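Local coordinates for putative uncharacterized protein (Streptococcus mutans, PDB 3BGK) that probably repairs damaged nicotinamide cofactors, dehydrating the S-form of NAD(P)HX at the expense of ADP, which is turned into AMP, at residues L88-T93 with E107-D112; V147-I152 with A174-K179; Q156-D161 with K179-T184; G247-T252 with V293-I298. All blocks are in the same frame, centred on the assembly; numbering follows the deposited sequence.

Interaction 1: L88-T93 with E107-D112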
loop_
_atom_site.group_PDB
_atom_site.type_symbol
_atom_site.label_atom_id
_atom_site.label_comp_id
_atom_site.label_asym_id
_atom_site.label_seq_id
_atom_site.Cartn_x
_atom_site.Cartn_y
_atom_site.Cartn_z
ATOM N N LEU A 88 -21.414 6.244 1.386
ATOM C CA LEU A 88 -20.729 5.519 2.449
ATOM C C LEU A 88 -20.640 4.050 2.091
ATOM O O LEU A 88 -21.615 3.452 1.634
ATOM C CB LEU A 88 -21.457 5.688 3.784
ATOM C CG LEU A 88 -20.700 5.267 5.053
ATOM C CD1 LEU A 88 -19.486 6.174 5.332
ATOM C CD2 LEU A 88 -21.645 5.234 6.263
ATOM N N VAL A 89 -19.464 3.473 2.301
ATOM C CA VAL A 89 -19.221 2.073 1.983
ATOM C C VAL A 89 -18.744 1.357 3.238
ATOM O O VAL A 89 -17.793 1.795 3.887
ATOM C CB VAL A 89 -18.186 1.932 0.842
ATOM C CG1 VAL A 89 -17.842 0.462 0.571
ATOM C CG2 VAL A 89 -18.702 2.601 -0.423
ATOM N N THR A 90 -19.415 0.260 3.573
ATOM C CA THR A 90 -19.094 -0.530 4.758
ATOM C C THR A 90 -18.903 -1.977 4.329
ATOM O O THR A 90 -19.666 -2.492 3.518
ATOM C CB THR A 90 -20.215 -0.428 5.806
ATOM O OG1 THR A 90 -20.534 0.949 6.025
ATOM C CG2 THR A 90 -19.798 -1.057 7.131
ATOM N N VAL A 91 -17.872 -2.621 4.870
ATOM C CA VAL A 91 -17.501 -3.971 4.471
ATOM C C VAL A 91 -17.566 -4.938 5.656
ATOM O O VAL A 91 -16.953 -4.697 6.703
ATOM C CB VAL A 91 -16.080 -4.008 3.859
ATOM C CG1 VAL A 91 -15.811 -5.364 3.214
ATOM C CG2 VAL A 91 -15.889 -2.886 2.838
ATOM N N ALA A 92 -18.327 -6.016 5.485
ATOM C CA ALA A 92 -18.337 -7.129 6.422
ATOM C C ALA A 92 -17.458 -8.229 5.835
ATOM O O ALA A 92 -17.804 -8.853 4.823
ATOM C CB ALA A 92 -19.758 -7.636 6.643
ATOM N N THR A 93 -16.316 -8.468 6.463
ATOM C CA THR A 93 -15.310 -9.319 5.858
ATOM C C THR A 93 -14.572 -10.142 6.913
ATOM O O THR A 93 -14.868 -10.045 8.111
ATOM C CB THR A 93 -14.343 -8.485 4.949
ATOM O OG1 THR A 93 -13.419 -9.353 4.292
ATOM C CG2 THR A 93 -13.572 -7.432 5.743
ATOM N N GLU A 107 -11.175 4.757 3.359
ATOM C CA GLU A 107 -12.514 5.338 3.191
ATOM C C GLU A 107 -13.667 4.412 3.591
ATOM O O GLU A 107 -14.792 4.874 3.784
ATOM C CB GLU A 107 -12.720 5.782 1.738
ATOM C CG GLU A 107 -11.974 7.044 1.336
ATOM C CD GLU A 107 -10.570 6.781 0.813
ATOM O OE1 GLU A 107 -10.066 5.642 0.926
ATOM O OE2 GLU A 107 -9.961 7.731 0.282
ATOM N N ALA A 108 -13.398 3.111 3.692
ATOM C CA ALA A 108 -14.442 2.130 3.983
ATOM C C ALA A 108 -14.277 1.507 5.356
ATOM O O ALA A 108 -13.217 0.968 5.680
ATOM C CB ALA A 108 -14.469 1.052 2.921
HETATM N N MSE A 109 -15.326 1.579 6.167
HETATM C CA MSE A 109 -15.305 0.888 7.447
HETATM C C MSE A 109 -15.367 -0.614 7.190
HETATM O O MSE A 109 -16.021 -1.065 6.250
HETATM C CB MSE A 109 -16.449 1.356 8.349
HETATM C CG MSE A 109 -16.375 0.835 9.781
HETATM SE SE MSE A 109 -17.369 -0.833 10.020
HETATM C CE MSE A 109 -19.021 -0.056 10.710
ATOM N N ALA A 110 -14.660 -1.379 8.012
ATOM C CA ALA A 110 -14.634 -2.827 7.873
ATOM C C ALA A 110 -14.696 -3.485 9.235
ATOM O O ALA A 110 -14.073 -3.013 10.187
ATOM C CB ALA A 110 -13.382 -3.267 7.134
ATOM N N PHE A 111 -15.444 -4.580 9.321
ATOM C CA PHE A 111 -15.534 -5.346 10.564
ATOM C C PHE A 111 -15.582 -6.843 10.285
ATOM O O PHE A 111 -15.759 -7.275 9.143
ATOM C CB PHE A 111 -16.738 -4.894 11.419
ATOM C CG PHE A 111 -18.079 -5.162 10.783
ATOM C CD1 PHE A 111 -18.849 -6.238 11.190
ATOM C CD2 PHE A 111 -18.569 -4.339 9.775
ATOM C CE1 PHE A 111 -20.085 -6.492 10.604
ATOM C CE2 PHE A 111 -19.803 -4.591 9.182
ATOM C CZ PHE A 111 -20.561 -5.664 9.599
ATOM N N ASP A 112 -15.411 -7.622 11.346
ATOM C CA ASP A 112 -15.465 -9.073 11.293
ATOM C C ASP A 112 -16.907 -9.504 11.053
ATOM O O ASP A 112 -17.806 -9.197 11.844
ATOM C CB ASP A 112 -14.956 -9.634 12.623
ATOM C CG ASP A 112 -14.603 -11.109 12.552
ATOM O OD1 ASP A 112 -15.098 -11.833 11.656
ATOM O OD2 ASP A 112 -13.830 -11.555 13.427
HETATM O O HOH W 1 -17.100 5.218 2.552
HETATM O O HOH W 2 -17.399 3.709 6.410
#

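Interaction 2: V147-I152 with A174-K179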
loop_
_atom_site.group_PDB
_atom_site.type_symbol
_atom_site.label_atom_id
_atom_site.label_comp_id
_atom_site.label_asym_id
_atom_site.label_seq_id
_atom_site.Cartn_x
_atom_site.Cartn_y
_atom_site.Cartn_z
ATOM N N VAL A 147 -28.372 -14.662 8.062
ATOM C CA VAL A 147 -28.531 -13.447 8.872
ATOM C C VAL A 147 -29.044 -12.327 7.971
ATOM O O VAL A 147 -30.099 -11.737 8.232
ATOM C CB VAL A 147 -27.209 -13.012 9.572
ATOM C CG1 VAL A 147 -27.364 -11.648 10.246
ATOM C CG2 VAL A 147 -26.780 -14.048 10.593
ATOM N N VAL A 148 -28.295 -12.074 6.898
ATOM C CA VAL A 148 -28.629 -11.063 5.896
ATOM C C VAL A 148 -30.033 -11.286 5.364
ATOM O O VAL A 148 -30.848 -10.371 5.386
ATOM C CB VAL A 148 -27.606 -11.076 4.733
ATOM C CG1 VAL A 148 -28.047 -10.158 3.589
ATOM C CG2 VAL A 148 -26.235 -10.695 5.247
ATOM N N TRP A 149 -30.314 -12.506 4.913
ATOM C CA TRP A 149 -31.611 -12.854 4.339
ATOM C C TRP A 149 -32.798 -12.537 5.256
ATOM O O TRP A 149 -33.864 -12.150 4.780
ATOM C CB TRP A 149 -31.634 -14.331 3.932
ATOM C CG TRP A 149 -32.689 -14.638 2.916
ATOM C CD1 TRP A 149 -33.902 -15.236 3.139
ATOM C CD2 TRP A 149 -32.641 -14.334 1.518
ATOM N NE1 TRP A 149 -34.605 -15.327 1.958
ATOM C CE2 TRP A 149 -33.856 -14.782 0.950
ATOM C CE3 TRP A 149 -31.687 -13.729 0.687
ATOM C CZ2 TRP A 149 -34.141 -14.649 -0.411
ATOM C CZ3 TRP A 149 -31.971 -13.596 -0.669
ATOM C CH2 TRP A 149 -33.191 -14.051 -1.200
ATOM N N GLN A 150 -32.614 -12.693 6.566
ATOM C CA GLN A 150 -33.679 -12.388 7.537
ATOM C C GLN A 150 -33.718 -10.911 7.963
ATOM O O GLN A 150 -34.728 -10.435 8.488
ATOM C CB GLN A 150 -33.576 -13.294 8.771
ATOM C CG GLN A 150 -33.923 -14.762 8.501
ATOM N N ALA A 151 -32.619 -10.199 7.725
ATOM C CA ALA A 151 -32.501 -8.798 8.126
ATOM C C ALA A 151 -32.800 -7.791 7.003
ATOM O O ALA A 151 -32.957 -6.592 7.264
ATOM C CB ALA A 151 -31.120 -8.540 8.738
ATOM N N ILE A 152 -32.879 -8.274 5.764
ATOM C CA ILE A 152 -33.179 -7.405 4.621
ATOM C C ILE A 152 -34.589 -6.832 4.729
ATOM O O ILE A 152 -35.520 -7.506 5.172
ATOM C CB ILE A 152 -32.954 -8.116 3.240
ATOM C CG1 ILE A 152 -31.466 -8.423 3.002
ATOM C CG2 ILE A 152 -33.523 -7.294 2.080
ATOM C CD1 ILE A 152 -30.537 -7.200 2.957
ATOM N N ALA A 174 -39.168 -19.100 0.251
ATOM C CA ALA A 174 -40.270 -18.918 -0.695
ATOM C C ALA A 174 -40.625 -17.444 -0.856
ATOM O O ALA A 174 -41.073 -17.022 -1.930
ATOM C CB ALA A 174 -41.494 -19.714 -0.256
ATOM N N ILE A 175 -40.432 -16.675 0.217
ATOM C CA ILE A 175 -40.666 -15.232 0.198
ATOM C C ILE A 175 -39.341 -14.477 0.129
ATOM O O ILE A 175 -38.419 -14.726 0.917
ATOM C CB ILE A 175 -41.491 -14.749 1.421
ATOM C CG1 ILE A 175 -42.853 -15.448 1.463
ATOM C CG2 ILE A 175 -41.680 -13.221 1.390
ATOM C CD1 ILE A 175 -43.682 -15.139 2.709
ATOM N N TRP A 176 -39.266 -13.559 -0.828
ATOM C CA TRP A 176 -38.109 -12.696 -1.002
ATOM C C TRP A 176 -38.243 -11.481 -0.086
ATOM O O TRP A 176 -39.313 -10.865 -0.033
ATOM C CB TRP A 176 -37.985 -12.280 -2.469
ATOM C CG TRP A 176 -37.731 -13.453 -3.384
ATOM C CD1 TRP A 176 -38.644 -14.383 -3.803
ATOM C CD2 TRP A 176 -36.481 -13.824 -3.982
ATOM N NE1 TRP A 176 -38.040 -15.309 -4.623
ATOM C CE2 TRP A 176 -36.714 -14.988 -4.750
ATOM C CE3 TRP A 176 -35.189 -13.286 -3.945
ATOM C CZ2 TRP A 176 -35.700 -15.622 -5.475
ATOM C CZ3 TRP A 176 -34.180 -13.918 -4.666
ATOM C CH2 TRP A 176 -34.443 -15.072 -5.420
ATOM N N PRO A 177 -37.161 -11.135 0.641
ATOM C CA PRO A 177 -37.195 -10.047 1.622
ATOM C C PRO A 177 -37.242 -8.665 0.966
ATOM O O PRO A 177 -37.552 -7.675 1.629
ATOM C CB PRO A 177 -35.885 -10.235 2.396
ATOM C CG PRO A 177 -34.970 -10.862 1.422
ATOM C CD PRO A 177 -35.823 -11.749 0.556
ATOM N N THR A 178 -36.925 -8.612 -0.324
ATOM C CA THR A 178 -37.076 -7.401 -1.122
ATOM C C THR A 178 -37.401 -7.764 -2.567
ATOM O O THR A 178 -37.122 -8.878 -3.008
ATOM C CB THR A 178 -35.828 -6.481 -1.053
ATOM O OG1 THR A 178 -36.053 -5.314 -1.850
ATOM C CG2 THR A 178 -34.579 -7.199 -1.549
ATOM N N LYS A 179 -38.006 -6.824 -3.288
ATOM C CA LYS A 179 -38.323 -7.005 -4.704
ATOM C C LYS A 179 -37.214 -6.409 -5.568
ATOM O O LYS A 179 -37.116 -6.700 -6.766
ATOM C CB LYS A 179 -39.655 -6.329 -5.043
ATOM C CG LYS A 179 -40.869 -6.917 -4.342
ATOM C CD LYS A 179 -42.107 -6.081 -4.641
ATOM C CE LYS A 179 -43.359 -6.688 -4.016
ATOM N NZ LYS A 179 -44.603 -6.098 -4.597
#

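Interaction 3: Q156-D161 with K179-T184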
loop_
_atom_site.group_PDB
_atom_site.type_symbol
_atom_site.label_atom_id
_atom_site.label_comp_id
_atom_site.label_asym_id
_atom_site.label_seq_id
_atom_site.Cartn_x
_atom_site.Cartn_y
_atom_site.Cartn_z
ATOM N N GLN A 156 -34.748 -1.849 0.638
ATOM C CA GLN A 156 -33.339 -2.088 0.342
ATOM C C GLN A 156 -33.124 -2.800 -0.991
ATOM O O GLN A 156 -33.929 -3.639 -1.388
ATOM C CB GLN A 156 -32.713 -2.934 1.444
ATOM C CG GLN A 156 -32.531 -2.243 2.772
ATOM C CD GLN A 156 -31.829 -3.135 3.768
ATOM O OE1 GLN A 156 -32.098 -4.335 3.836
ATOM N NE2 GLN A 156 -30.916 -2.562 4.540
ATOM N N THR A 157 -32.026 -2.464 -1.665
ATOM C CA THR A 157 -31.590 -3.181 -2.863
ATOM C C THR A 157 -30.587 -4.270 -2.480
ATOM O O THR A 157 -29.619 -4.018 -1.754
ATOM C CB THR A 157 -30.974 -2.224 -3.903
ATOM O OG1 THR A 157 -31.876 -1.135 -4.134
ATOM C CG2 THR A 157 -30.709 -2.939 -5.225
ATOM N N LEU A 158 -30.832 -5.481 -2.959
ATOM C CA LEU A 158 -29.985 -6.617 -2.624
ATOM C C LEU A 158 -29.323 -7.173 -3.875
ATOM O O LEU A 158 -30.006 -7.595 -4.818
ATOM C CB LEU A 158 -30.790 -7.707 -1.904
ATOM C CG LEU A 158 -30.079 -9.017 -1.538
ATOM C CD1 LEU A 158 -29.015 -8.807 -0.455
ATOM C CD2 LEU A 158 -31.094 -10.076 -1.106
ATOM N N ILE A 159 -27.992 -7.155 -3.871
ATOM C CA ILE A 159 -27.202 -7.727 -4.950
ATOM C C ILE A 159 -26.583 -9.031 -4.467
ATOM O O ILE A 159 -25.876 -9.070 -3.452
ATOM C CB ILE A 159 -26.110 -6.761 -5.474
ATOM C CG1 ILE A 159 -26.694 -5.363 -5.706
ATOM C CG2 ILE A 159 -25.499 -7.297 -6.762
ATOM C CD1 ILE A 159 -25.658 -4.262 -5.722
ATOM N N ILE A 160 -26.872 -10.096 -5.204
ATOM C CA ILE A 160 -26.390 -11.425 -4.878
ATOM C C ILE A 160 -25.368 -11.820 -5.938
ATOM O O ILE A 160 -25.695 -11.948 -7.120
ATOM C CB ILE A 160 -27.556 -12.439 -4.804
ATOM C CG1 ILE A 160 -28.607 -11.968 -3.785
ATOM C CG2 ILE A 160 -27.037 -13.832 -4.451
ATOM C CD1 ILE A 160 -29.962 -12.643 -3.921
ATOM N N ASP A 161 -24.128 -11.994 -5.500
ATOM C CA ASP A 161 -23.005 -12.140 -6.414
ATOM C C ASP A 161 -22.271 -13.440 -6.167
ATOM O O ASP A 161 -22.348 -13.999 -5.076
ATOM C CB ASP A 161 -22.046 -10.961 -6.247
ATOM C CG ASP A 161 -20.914 -10.979 -7.248
ATOM O OD1 ASP A 161 -21.146 -10.624 -8.419
ATOM O OD2 ASP A 161 -19.784 -11.348 -6.864
ATOM N N LYS A 179 -38.006 -6.824 -3.288
ATOM C CA LYS A 179 -38.323 -7.005 -4.704
ATOM C C LYS A 179 -37.214 -6.409 -5.568
ATOM O O LYS A 179 -37.116 -6.700 -6.766
ATOM C CB LYS A 179 -39.655 -6.329 -5.043
ATOM C CG LYS A 179 -40.869 -6.917 -4.342
ATOM C CD LYS A 179 -42.107 -6.081 -4.641
ATOM C CE LYS A 179 -43.359 -6.688 -4.016
ATOM N NZ LYS A 179 -44.603 -6.098 -4.597
ATOM N N GLN A 180 -36.383 -5.576 -4.945
ATOM C CA GLN A 180 -35.287 -4.893 -5.630
ATOM C C GLN A 180 -34.023 -5.759 -5.587
ATOM O O GLN A 180 -33.042 -5.434 -4.917
ATOM C CB GLN A 180 -35.070 -3.504 -5.019
ATOM C CG GLN A 180 -36.371 -2.696 -4.868
ATOM C CD GLN A 180 -36.179 -1.309 -4.254
ATOM O OE1 GLN A 180 -37.097 -0.766 -3.632
ATOM N NE2 GLN A 180 -34.991 -0.731 -4.432
ATOM N N ILE A 181 -34.082 -6.875 -6.309
ATOM C CA ILE A 181 -33.033 -7.893 -6.344
ATOM C C ILE A 181 -32.222 -7.758 -7.626
ATOM O O ILE A 181 -32.798 -7.635 -8.712
ATOM C CB ILE A 181 -33.653 -9.313 -6.323
ATOM C CG1 ILE A 181 -34.557 -9.505 -5.099
ATOM C CG2 ILE A 181 -32.567 -10.404 -6.431
ATOM C CD1 ILE A 181 -33.837 -9.953 -3.817
ATOM N N ILE A 182 -30.895 -7.769 -7.493
ATOM C CA ILE A 182 -29.997 -7.855 -8.646
ATOM C C ILE A 182 -29.139 -9.115 -8.518
ATOM O O ILE A 182 -28.506 -9.340 -7.487
ATOM C CB ILE A 182 -29.088 -6.602 -8.806
ATOM C CG1 ILE A 182 -29.923 -5.313 -8.844
ATOM C CG2 ILE A 182 -28.218 -6.726 -10.057
ATOM C CD1 ILE A 182 -29.108 -4.027 -8.928
ATOM N N LEU A 183 -29.139 -9.940 -9.561
ATOM C CA LEU A 183 -28.315 -11.141 -9.588
ATOM C C LEU A 183 -27.155 -10.950 -10.559
ATOM O O LEU A 183 -27.353 -10.540 -11.699
ATOM C CB LEU A 183 -29.144 -12.371 -9.985
ATOM C CG LEU A 183 -30.462 -12.692 -9.267
ATOM C CD1 LEU A 183 -31.280 -13.659 -10.098
ATOM C CD2 LEU A 183 -30.252 -13.232 -7.852
ATOM N N THR A 184 -25.943 -11.243 -10.098
ATOM C CA THR A 184 -24.749 -11.120 -10.931
ATOM C C THR A 184 -23.942 -12.430 -10.955
ATOM O O THR A 184 -22.824 -12.487 -10.441
ATOM C CB THR A 184 -23.867 -9.932 -10.478
ATOM O OG1 THR A 184 -23.638 -10.007 -9.065
ATOM C CG2 THR A 184 -24.547 -8.615 -10.785
#

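Interaction 4: G247-T252 with V293-I298. With PO4 (phosphate ion), chain B.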
loop_
_atom_site.group_PDB
_atom_site.type_symbol
_atom_site.label_atom_id
_atom_site.label_comp_id
_atom_site.label_asym_id
_atom_site.label_seq_id
_atom_site.Cartn_x
_atom_site.Cartn_y
_atom_site.Cartn_z
ATOM N N GLY A 247 -8.456 -12.279 -13.444
ATOM C CA GLY A 247 -9.054 -12.509 -12.128
ATOM C C GLY A 247 -9.448 -11.219 -11.435
ATOM O O GLY A 247 -8.665 -10.271 -11.411
ATOM N N GLY A 248 -10.666 -11.188 -10.899
ATOM C CA GLY A 248 -11.182 -10.031 -10.182
ATOM C C GLY A 248 -12.054 -9.073 -10.978
ATOM O O GLY A 248 -12.566 -8.095 -10.426
HETATM N N MSE A 249 -12.220 -9.352 -12.269
HETATM C CA MSE A 249 -13.000 -8.506 -13.173
HETATM C C MSE A 249 -14.468 -8.428 -12.759
HETATM O O MSE A 249 -15.078 -7.364 -12.816
HETATM C CB MSE A 249 -12.870 -9.005 -14.621
HETATM C CG MSE A 249 -13.458 -8.074 -15.694
HETATM SE SE MSE A 249 -12.712 -6.257 -15.719
HETATM C CE MSE A 249 -10.823 -6.703 -15.863
ATOM N N GLY A 250 -15.022 -9.556 -12.331
ATOM C CA GLY A 250 -16.416 -9.620 -11.885
ATOM C C GLY A 250 -16.674 -8.901 -10.571
ATOM O O GLY A 250 -17.728 -8.267 -10.397
ATOM N N ASP A 251 -15.713 -9.000 -9.649
ATOM C CA ASP A 251 -15.798 -8.332 -8.356
ATOM C C ASP A 251 -15.897 -6.820 -8.552
ATOM O O ASP A 251 -16.760 -6.164 -7.959
ATOM C CB ASP A 251 -14.601 -8.695 -7.472
ATOM C CG ASP A 251 -14.386 -10.193 -7.363
ATOM O OD1 ASP A 251 -15.336 -10.913 -6.988
ATOM O OD2 ASP A 251 -13.259 -10.657 -7.646
ATOM N N THR A 252 -15.031 -6.287 -9.408
ATOM C CA THR A 252 -15.056 -4.881 -9.798
ATOM C C THR A 252 -16.405 -4.474 -10.388
ATOM O O THR A 252 -16.921 -3.405 -10.068
ATOM C CB THR A 252 -13.934 -4.573 -10.803
ATOM O OG1 THR A 252 -12.685 -4.997 -10.252
ATOM C CG2 THR A 252 -13.867 -3.076 -11.110
ATOM N N VAL A 293 -6.126 -5.591 -18.908
ATOM C CA VAL A 293 -6.593 -4.473 -18.086
ATOM C C VAL A 293 -6.978 -5.020 -16.713
ATOM O O VAL A 293 -7.914 -5.808 -16.585
ATOM C CB VAL A 293 -7.763 -3.690 -18.745
ATOM C CG1 VAL A 293 -8.278 -2.586 -17.817
ATOM C CG2 VAL A 293 -7.324 -3.093 -20.064
ATOM N N LEU A 294 -6.231 -4.611 -15.692
ATOM C CA LEU A 294 -6.435 -5.141 -14.347
ATOM C C LEU A 294 -7.604 -4.463 -13.639
ATOM O O LEU A 294 -7.800 -3.253 -13.778
ATOM C CB LEU A 294 -5.146 -5.060 -13.510
ATOM C CG LEU A 294 -3.909 -5.835 -13.984
ATOM C CD1 LEU A 294 -2.773 -5.689 -12.980
ATOM C CD2 LEU A 294 -4.210 -7.316 -14.256
ATOM N N PRO A 295 -8.379 -5.248 -12.871
ATOM C CA PRO A 295 -9.564 -4.765 -12.154
ATOM C C PRO A 295 -9.310 -3.495 -11.320
ATOM O O PRO A 295 -10.119 -2.564 -11.365
ATOM C CB PRO A 295 -9.923 -5.947 -11.253
ATOM C CG PRO A 295 -9.393 -7.143 -11.974
ATOM C CD PRO A 295 -8.137 -6.687 -12.635
ATOM N N THR A 296 -8.196 -3.442 -10.590
ATOM C CA THR A 296 -7.866 -2.248 -9.792
ATOM C C THR A 296 -7.459 -1.040 -10.639
ATOM O O THR A 296 -7.553 0.097 -10.165
ATOM C CB THR A 296 -6.744 -2.505 -8.758
ATOM O OG1 THR A 296 -5.562 -2.955 -9.434
ATOM C CG2 THR A 296 -7.179 -3.532 -7.722
ATOM N N ARG A 297 -6.992 -1.279 -11.866
ATOM C CA ARG A 297 -6.639 -0.181 -12.767
ATOM C C ARG A 297 -7.902 0.495 -13.295
ATOM O O ARG A 297 -7.901 1.700 -13.545
ATOM C CB ARG A 297 -5.784 -0.647 -13.955
ATOM C CG ARG A 297 -4.557 -1.490 -13.628
ATOM C CD ARG A 297 -3.357 -0.672 -13.190
ATOM N NE ARG A 297 -2.199 -1.536 -12.941
ATOM C CZ ARG A 297 -1.943 -2.155 -11.787
ATOM N NH1 ARG A 297 -0.862 -2.920 -11.670
ATOM N NH2 ARG A 297 -2.760 -2.012 -10.749
ATOM N N ILE A 298 -8.965 -0.292 -13.477
ATOM C CA ILE A 298 -10.272 0.220 -13.907
ATOM C C ILE A 298 -10.912 1.091 -12.822
ATOM O O ILE A 298 -11.465 2.151 -13.114
ATOM C CB ILE A 298 -11.229 -0.935 -14.265
ATOM C CG1 ILE A 298 -10.801 -1.589 -15.577
ATOM C CG2 ILE A 298 -12.671 -0.453 -14.364
ATOM C CD1 ILE A 298 -11.553 -2.870 -15.903
HETATM P P PO4 B . -13.809 -12.766 -11.378
HETATM O O1 PO4 B . -12.361 -13.208 -11.415
HETATM O O2 PO4 B . -14.658 -13.985 -11.085
HETATM O O3 PO4 B . -14.024 -11.753 -10.275
HETATM O O4 PO4 B . -14.211 -12.150 -12.705
HETATM O O HOH W 3 -11.578 -3.107 -8.426
#

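Interaction 1: L88-T93 with E107-D112
Val-91 and Ala-110 face each other where strands 88-93 and 109-112 run parallel, their axes 4.7 Å apart at closest and inclined by 20°. The bonding alternates as a parallel ladder requires. Val-91 N gives its hydrogen to Met-109 O (2.8 Å), Val-91 O receives Phe-111 N (3.0 Å), and Thr-93 N gives its own to Phe-111 O. At the start the ladder frays: the bond from Met-109 N to Val-89 O is long and weak, and one water joins the same two atoms while a second links Val-89 N to Glu-107 O.

On the sheet face carrying Thr-90, Ala-92 and Phe-111, the aromatic ring leans back over the first strand. A chi1 of 65° sets CG between the backbone N and carbonyl carbon, and one ring face then lies against Ala-92 CA, 4.3 Å from the ring centroid, in a CH-pi contact. Ala-92 CB touches Phe-111 CZ at 3.6 Å. The CG2 methyl of Thr-90 sits at the ring's edge and also meets Met-109 SE (3.8 Å), the selenomethionine lying alongside it. On the other face, Val-91 packs against Ala-108 and Ala-110 under helix 98-104. Strand 88-93, helix 98-104 and strand 109-112 form a beta-alpha-beta unit of this three-layer alpha/beta sandwich, with 109-112 the outermost strand of the sheet within this chain.

Interaction 2: V147-I152 with A174-K179
Trp-149 swings its indole off helix 139-151 with CG anti to the backbone N (chi1 -159°) and the ring turned across that bond (chi2 -102°), which carries the benzo end to Trp-176 and Pro-177. Trp-176, its CG anti to the carbonyl carbon, turns its own six-membered ring to meet it. The edge of Trp-149 is directed at the face of Trp-176 in an offset edge-to-face pair, planes at 63° and centroids 5.5 Å apart; the closest atoms are Trp-149 CH2 and Trp-176 CE3 at 3.5 Å.

Pro-177 comes over one face of the Trp-149 indole. Its CD lies 3.8 Å from the centroid of the six-membered ring, a CH-pi contact displaced toward the rim. In the alpha/beta sandwich this ties the last turn of helix 139-151 to the loop leading into strand 181-184, with Leu-158 and Ile-160 of strand 157-161 also touching Trp-149. Arg-171 adds a cation-pi contact to the same indole.

Ile-152, just past the helix, continues the apolar seam: its CB packs on Pro-177 CB (3.7 Å), and its CG2 branch reaches the methyl of Thr-178 at 3.8 Å. The hydroxyl of Thr-178 is engaged by backbone atoms of Pro-154, Gln-156 and Gln-180.

Interaction 3: Q156-D161 with K179-T184
Ile-182 lies alongside Ile-159, the two side chains pointing the same way, with Ile-182 CB 4.1 Å from Ile-159 CG1; both rest beneath helix 249-263. Further back on this face, the CD1 end of Ile-182 approaches the methyl of Thr-157. The opposite face is wholly aliphatic across these two strands. Leu-158 CD2 meets Ile-181 CD1 at 3.9 Å, and Ile-160 CD1 touches Leu-183 CD2 at 4.0 Å; Ile-165 and Leu-168 of helix 163-170 pack on this second pair.

Between the two faces the backbones run parallel, 16° apart in direction. Four bonds alternate between them, starting from Leu-158 N to Gln-180 O and ending with Thr-184 N to Ile-160 O (3.1 Å); the shortest joins Ile-182 N to Leu-158 O at 2.8 Å. The chain makes an inverse gamma turn about Gln-180 just before the strand.

At the far end the contact turns polar. Thr-184 OG1, held between the backbone N and carbonyl carbon by a chi1 of 50°, donates to Asp-161 OD1 (2.6 Å), which accepts through its anti lone pair. The same oxygen forms a salt bridge with Lys-222, so it is gripped from two residues. Strand 157-161, helix 163-170 and strand 181-184 make a beta-alpha-beta unit, and, as is usual in alpha/beta folds, the C-terminal strand ends lie at the predicted site, beside Lys-222 (AMP) and Asp-251 ((6S)-NADPHX).

Interaction 4: G247-T252 with V293-I298
Gly-247 and Gly-248 lie against Pro-295, the first residue of helix 295-310: its CG presses on Gly-247 O (3.3 Å) and on the carbonyl carbon of Gly-248. The two glycines lead into helix 249-263 as a glycine-rich turn of the carbohydrate kinase-like fold, with an anion held at the helix N-terminus. Gly-248, at the N-cap, has a positive phi of 97°, and its N bonds O1 of a phosphate ion at 2.7 Å, with an N-H...O angle of 169°. Gly-250 N adds a bond to O4 of the ion (2.7 Å) and a weak one to O3, and Asp-251 N also donates to O3. The helix N-terminus, with its amides directed at the ion, would be expected to favour a negative group. The phosphate probably came from the crystallisation liquor, but Gly-250 is predicted to bind AMP and Asp-251 (6S)-NADPHX, and His-186, another predicted ligand of the latter, also bonds the ion.

Selenomethionine Met-249 bends at chi2 and chi3, bringing SE to Ile-298 CD1 at 3.6 Å, with the two side chains crossing at about a right angle.

Further out, helix 268-287 packs on Ile-298, and Glu-107 of the third subunit bonds Thr-296. Thr-252 OG1 abuts Pro-295 CB at 3.1 Å and meets a water 2.9 Å away, which in turn donates a weak bond to Pro-295 O.

In the fold
Along the chain, interaction 1 closes before interactions 2 and 3 open; these two interleave and share Lys-179, and interaction 4 follows. Interactions 1 and 3 lie in the same mixed sheet, their centres about 19 Å apart, with strands 60-64 and 128-131 between them. Interaction 2 sits about 10 Å from interaction 3, centre to centre, and touches it: Trp-176 packs on Ile-181 and the methyl of Thr-178 on Leu-158, joining the helical layer and the loop before strand 181-184 to the strands. Interaction 4 is on the far side of the chain's centre from interaction 2, yet its nearest atoms come within about 4 Å of interaction 3, so a strand end and a helix start converge on the predicted nucleotide site.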